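Local atomic coordinates of AlgX/AlgJ SGNH hydrolase-like domain-containing protein (Eubacterium siraeum, PDB entry 4NZK), a protein that is of unknown function but belongs to the DHHW family of the SGNH hydrolase clan, and so is possibly a hydrolase. Residues F220-Y233 against F247-Y260. Residues are numbered along the deposited sequence; the frame is centred on the assembly and turned at random.
Sequences FTYYIPSTDYTATY and FHSIFVDQPASGAY
Ala231 and His248 pair where the start of segment 247-260 meets the edge strand 229-234 of the mixed sheet of this SGNH-clan domain. The backbone N of Ala231 donates to His248 O (2.9 Å). His248 ND1 returns a bond to Ala231 O at 2.7 Å, with the oxygen close to the imidazole plane. Thr230 CG2 packs on His248 CB, the two side chains lying side by side.

Two tyrosines of the strand continue the grip. Tyr233 OH donates to Ser249 O at 2.7 Å, in the carbonyl plane and on a lone pair. Its ring meets Phe247 obliquely, CE1 to CD2. A water accepts from Tyr233 N and lies within hydrogen-bonding distance of Phe247 O. A phenylalanine in place of Tyr233 would probably keep the contact with Phe247 but leave Ser249 O without this donor.

With CG between the backbone N and the carbonyl carbon (chi1 74°), the Tyr229 ring extends toward the loop. Its OH accepts a nearly straight bond from Ile250 N (3.0 Å, 168°). Ser249 OG accepts from Phe251 N, two residues on, an ST turn.

Phe251 lies between Ile224 CG1 on one face and Ile250 CG1 on the other. Pro225 CD comes to the ring edge. The Tyr222 ring is nearly parallel, planes at 26°, but slid until the rings barely overlap. Farther along, Ala259 CB sits over the Phe220 ring, 3.9 Å from its centroid.

Polar bonds thus fix the loop at 248-250, while Phe251 and Ala259 pack against strand 218-224, so one segment ties together strands of two sheets.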
loop_
_atom_site.group_PDB
_atom_site.type_symbol
_atom_site.label_atom_id
_atom_site.label_comp_id
_atom_site.label_asym_id
_atom_site.label_seq_id
_atom_site.Cartn_x
_atom_site.Cartn_y
_atom_site.Cartn_z
ATOM N N PHE A 220 -2.470 -2.683 16.545
ATOM C CA PHE A 220 -1.804 -2.066 15.439
ATOM C C PHE A 220 -0.423 -1.598 15.852
ATOM O O PHE A 220 -0.287 -0.691 16.663
ATOM C CB PHE A 220 -2.650 -0.889 14.987
ATOM C CG PHE A 220 -2.174 -0.227 13.742
ATOM C CD1 PHE A 220 -2.543 -0.716 12.494
ATOM C CD2 PHE A 220 -1.403 0.915 13.813
ATOM C CE1 PHE A 220 -2.134 -0.049 11.321
ATOM C CE2 PHE A 220 -1.003 1.588 12.671
ATOM C CZ PHE A 220 -1.358 1.104 11.423
ATOM N N THR A 221 0.602 -2.165 15.222
ATOM C CA THR A 221 1.977 -1.827 15.557
ATOM C C THR A 221 2.617 -1.156 14.384
ATOM O O THR A 221 2.573 -1.691 13.259
ATOM C CB THR A 221 2.759 -3.092 15.921
ATOM O OG1 THR A 221 2.073 -3.763 16.991
ATOM C CG2 THR A 221 4.182 -2.745 16.322
ATOM N N TYR A 222 3.216 0.007 14.627
ATOM C CA TYR A 222 3.916 0.736 13.567
ATOM C C TYR A 222 5.306 1.147 14.023
ATOM O O TYR A 222 5.692 0.903 15.176
ATOM C CB TYR A 222 3.102 1.912 13.055
ATOM C CG TYR A 222 2.911 3.079 14.008
ATOM C CD1 TYR A 222 1.922 3.052 14.979
ATOM C CD2 TYR A 222 3.691 4.225 13.879
ATOM C CE1 TYR A 222 1.725 4.137 15.817
ATOM C CE2 TYR A 222 3.504 5.321 14.691
ATOM C CZ TYR A 222 2.510 5.279 15.670
ATOM O OH TYR A 222 2.293 6.366 16.519
ATOM N N TYR A 223 6.073 1.701 13.104
ATOM C CA TYR A 223 7.505 1.840 13.282
ATOM C C TYR A 223 8.004 3.151 12.715
ATOM O O TYR A 223 7.716 3.500 11.559
ATOM C CB TYR A 223 8.258 0.673 12.562
ATOM C CG TYR A 223 7.656 -0.683 12.834
ATOM C CD1 TYR A 223 7.985 -1.430 13.952
ATOM C CD2 TYR A 223 6.690 -1.193 11.968
ATOM C CE1 TYR A 223 7.378 -2.666 14.188
ATOM C CE2 TYR A 223 6.101 -2.418 12.178
ATOM C CZ TYR A 223 6.414 -3.143 13.274
ATOM O OH TYR A 223 5.752 -4.339 13.442
ATOM N N ILE A 224 8.772 3.875 13.519
ATOM C CA ILE A 224 9.296 5.162 13.088
ATOM C C ILE A 224 10.772 4.984 12.741
ATOM O O ILE A 224 11.568 4.504 13.562
ATOM C CB ILE A 224 9.123 6.190 14.246
ATOM C CG1 ILE A 224 7.635 6.328 14.639
ATOM C CG2 ILE A 224 9.707 7.546 13.850
ATOM C CD1 ILE A 224 7.427 7.167 15.864
ATOM N N PRO A 225 11.165 5.404 11.541
ATOM C CA PRO A 225 12.538 5.142 11.125
ATOM C C PRO A 225 13.547 6.025 11.823
ATOM O O PRO A 225 13.204 7.077 12.358
ATOM C CB PRO A 225 12.509 5.461 9.618
ATOM C CG PRO A 225 11.405 6.479 9.455
ATOM C CD PRO A 225 10.364 6.076 10.498
ATOM N N SER A 226 14.798 5.597 11.746
ATOM C CA SER A 226 15.908 6.275 12.423
ATOM C C SER A 226 16.475 7.475 11.657
ATOM O O SER A 226 17.056 8.357 12.255
ATOM C CB SER A 226 17.024 5.253 12.729
ATOM O OG SER A 226 17.641 4.777 11.531
ATOM N N THR A 227 16.289 7.510 10.341
ATOM C CA THR A 227 16.807 8.591 9.521
ATOM C C THR A 227 15.978 9.849 9.672
ATOM O O THR A 227 14.738 9.803 9.645
ATOM C CB THR A 227 16.900 8.138 8.041
ATOM O OG1 THR A 227 17.751 6.988 7.945
ATOM C CG2 THR A 227 17.456 9.252 7.113
ATOM N N ASP A 228 16.653 10.991 9.832
ATOM C CA ASP A 228 15.947 12.254 9.958
ATOM C C ASP A 228 15.300 12.626 8.620
ATOM O O ASP A 228 15.812 12.295 7.549
ATOM C CB ASP A 228 16.888 13.367 10.457
ATOM C CG ASP A 228 16.143 14.635 10.841
ATOM O OD1 ASP A 228 15.021 14.522 11.376
ATOM O OD2 ASP A 228 16.682 15.741 10.631
ATOM N N TYR A 229 14.151 13.279 8.702
ATOM C CA TYR A 229 13.433 13.721 7.496
ATOM C C TYR A 229 12.504 14.904 7.849
ATOM O O TYR A 229 12.251 15.207 9.034
ATOM C CB TYR A 229 12.577 12.553 6.904
ATOM C CG TYR A 229 11.331 12.286 7.739
ATOM C CD1 TYR A 229 11.365 11.449 8.839
ATOM C CD2 TYR A 229 10.154 12.958 7.479
ATOM C CE1 TYR A 229 10.240 11.242 9.627
ATOM C CE2 TYR A 229 9.019 12.784 8.269
ATOM C CZ TYR A 229 9.052 11.919 9.345
ATOM O OH TYR A 229 7.937 11.782 10.150
ATOM N N THR A 230 12.042 15.584 6.797
ATOM C CA THR A 230 11.028 16.626 6.893
ATOM C C THR A 230 9.988 16.383 5.801
ATOM O O THR A 230 10.356 16.173 4.652
ATOM C CB THR A 230 11.591 18.039 6.671
ATOM O OG1 THR A 230 12.846 18.191 7.349
ATOM C CG2 THR A 230 10.580 19.064 7.143
ATOM N N ALA A 231 8.718 16.352 6.172
ATOM C CA ALA A 231 7.635 16.202 5.207
ATOM C C ALA A 231 6.962 17.542 4.988
ATOM O O ALA A 231 6.796 18.315 5.946
ATOM C CB ALA A 231 6.638 15.167 5.671
ATOM N N THR A 232 6.550 17.793 3.746
ATOM C CA THR A 232 5.778 18.986 3.368
ATOM C C THR A 232 4.494 18.490 2.713
ATOM O O THR A 232 4.524 17.633 1.800
ATOM C CB THR A 232 6.585 19.901 2.444
ATOM O OG1 THR A 232 7.808 20.263 3.117
ATOM C CG2 THR A 232 5.797 21.168 2.095
ATOM N N TYR A 233 3.371 19.027 3.180
ATOM C CA TYR A 233 2.056 18.651 2.700
ATOM C C TYR A 233 1.547 19.613 1.614
ATOM O O TYR A 233 1.627 20.836 1.754
ATOM C CB TYR A 233 1.084 18.561 3.870
ATOM C CG TYR A 233 1.325 17.351 4.732
ATOM C CD1 TYR A 233 2.274 17.366 5.740
ATOM C CD2 TYR A 233 0.573 16.190 4.572
ATOM C CE1 TYR A 233 2.519 16.238 6.508
ATOM C CE2 TYR A 233 0.786 15.082 5.341
ATOM C CZ TYR A 233 1.762 15.099 6.315
ATOM O OH TYR A 233 1.985 13.980 7.074
ATOM N N PHE A 247 3.566 21.663 9.965
ATOM C CA PHE A 247 3.488 20.267 10.273
ATOM C C PHE A 247 4.370 19.458 9.321
ATOM O O PHE A 247 4.184 19.508 8.110
ATOM C CB PHE A 247 2.049 19.781 10.216
ATOM C CG PHE A 247 1.910 18.372 10.675
ATOM C CD1 PHE A 247 2.072 18.064 12.016
ATOM C CD2 PHE A 247 1.671 17.352 9.783
ATOM C CE1 PHE A 247 1.981 16.762 12.459
ATOM C CE2 PHE A 247 1.577 16.044 10.223
ATOM C CZ PHE A 247 1.726 15.746 11.562
ATOM N N HIS A 248 5.328 18.719 9.877
ATOM C CA HIS A 248 6.359 18.098 9.042
ATOM C C HIS A 248 6.647 16.631 9.329
ATOM O O HIS A 248 7.639 16.105 8.843
ATOM C CB HIS A 248 7.652 18.930 9.124
ATOM C CG HIS A 248 7.481 20.333 8.641
ATOM N ND1 HIS A 248 7.186 20.638 7.330
ATOM C CD2 HIS A 248 7.525 21.511 9.303
ATOM C CE1 HIS A 248 7.055 21.946 7.204
ATOM N NE2 HIS A 248 7.261 22.500 8.387
ATOM N N SER A 249 5.758 15.965 10.041
ATOM C CA SER A 249 5.862 14.531 10.292
ATOM C C SER A 249 4.948 13.783 9.339
ATOM O O SER A 249 3.960 14.327 8.856
ATOM C CB SER A 249 5.424 14.199 11.723
ATOM O OG SER A 249 5.514 12.806 11.974
ATOM N N ILE A 250 5.309 12.536 9.032
ATOM C CA ILE A 250 4.382 11.657 8.309
ATOM C C ILE A 250 3.476 10.892 9.254
ATOM O O ILE A 250 2.638 10.137 8.793
ATOM C CB ILE A 250 5.070 10.666 7.341
ATOM C CG1 ILE A 250 5.949 9.703 8.121
ATOM C CG2 ILE A 250 5.785 11.426 6.242
ATOM C CD1 ILE A 250 6.475 8.606 7.225
ATOM N N PHE A 251 3.676 11.011 10.566
ATOM C CA PHE A 251 2.854 10.309 11.554
ATOM C C PHE A 251 1.906 11.290 12.179
ATOM O O PHE A 251 2.346 12.265 12.800
ATOM C CB PHE A 251 3.726 9.608 12.623
ATOM C CG PHE A 251 4.724 8.661 12.022
ATOM C CD1 PHE A 251 4.361 7.370 11.683
ATOM C CD2 PHE A 251 6.013 9.074 11.755
ATOM C CE1 PHE A 251 5.278 6.497 11.081
ATOM C CE2 PHE A 251 6.922 8.232 11.137
ATOM C CZ PHE A 251 6.556 6.918 10.815
ATOM N N VAL A 252 0.609 11.006 12.031
ATOM C CA VAL A 252 -0.442 11.883 12.468
ATOM C C VAL A 252 -1.206 11.215 13.597
ATOM O O VAL A 252 -1.657 10.084 13.465
ATOM C CB VAL A 252 -1.375 12.187 11.279
ATOM C CG1 VAL A 252 -2.499 13.144 11.671
ATOM C CG2 VAL A 252 -0.580 12.846 10.165
ATOM N N ASP A 253 -1.414 11.930 14.687
ATOM C CA ASP A 253 -2.181 11.365 15.824
ATOM C C ASP A 253 -3.633 11.095 15.431
ATOM O O ASP A 253 -4.255 11.895 14.715
ATOM C CB ASP A 253 -2.142 12.291 17.028
ATOM C CG ASP A 253 -0.762 12.355 17.675
ATOM O OD1 ASP A 253 0.065 11.437 17.448
ATOM O OD2 ASP A 253 -0.508 13.326 18.422
ATOM N N GLN A 254 -4.112 9.928 15.839
ATOM C CA GLN A 254 -5.447 9.478 15.530
ATOM C C GLN A 254 -6.078 8.764 16.694
ATOM O O GLN A 254 -5.372 8.146 17.508
ATOM C CB GLN A 254 -5.412 8.432 14.420
ATOM C CG GLN A 254 -4.846 8.891 13.104
ATOM C CD GLN A 254 -5.708 9.873 12.378
ATOM O OE1 GLN A 254 -6.892 9.984 12.659
ATOM N NE2 GLN A 254 -5.120 10.602 11.439
ATOM N N PRO A 255 -7.422 8.770 16.730
ATOM C CA PRO A 255 -8.048 7.860 17.673
ATOM C C PRO A 255 -7.766 6.408 17.214
ATOM O O PRO A 255 -7.339 6.195 16.068
ATOM C CB PRO A 255 -9.538 8.209 17.552
ATOM C CG PRO A 255 -9.702 8.769 16.171
ATOM C CD PRO A 255 -8.390 9.427 15.825
ATOM N N ALA A 256 -8.003 5.430 18.080
ATOM C CA ALA A 256 -7.756 4.007 17.771
ATOM C C ALA A 256 -8.430 3.558 16.465
ATOM O O ALA A 256 -7.819 2.855 15.669
ATOM C CB ALA A 256 -8.171 3.109 18.936
ATOM N N SER A 257 -9.677 3.973 16.233
ATOM C CA SER A 257 -10.379 3.619 14.978
ATOM C C SER A 257 -9.658 4.140 13.706
ATOM O O SER A 257 -9.794 3.584 12.598
ATOM C CB SER A 257 -11.816 4.152 15.015
ATOM O OG SER A 257 -11.819 5.575 15.118
ATOM N N GLY A 258 -8.912 5.226 13.862
ATOM C CA GLY A 258 -8.190 5.820 12.766
ATOM C C GLY A 258 -6.740 5.375 12.654
ATOM O O GLY A 258 -5.955 6.026 11.974
ATOM N N ALA A 259 -6.391 4.244 13.274
ATOM C CA ALA A 259 -5.000 3.835 13.333
ATOM C C ALA A 259 -4.309 3.842 11.995
ATOM O O ALA A 259 -3.139 4.252 11.891
ATOM C CB ALA A 259 -4.853 2.465 13.965
ATOM N N TYR A 260 -4.970 3.333 10.962
ATOM C CA TYR A 260 -4.288 3.263 9.653
ATOM C C TYR A 260 -4.000 4.643 9.074
ATOM O O TYR A 260 -3.034 4.826 8.330
ATOM C CB TYR A 260 -5.039 2.380 8.645
ATOM C CG TYR A 260 -4.186 1.992 7.455
ATOM C CD1 TYR A 260 -3.267 0.964 7.559
ATOM C CD2 TYR A 260 -4.250 2.700 6.231
ATOM C CE1 TYR A 260 -2.455 0.601 6.481
ATOM C CE2 TYR A 260 -3.444 2.346 5.152
ATOM C CZ TYR A 260 -2.542 1.287 5.297
ATOM O OH TYR A 260 -1.746 0.923 4.233
HETATM O O HOH W 1 3.684 20.700 5.575
#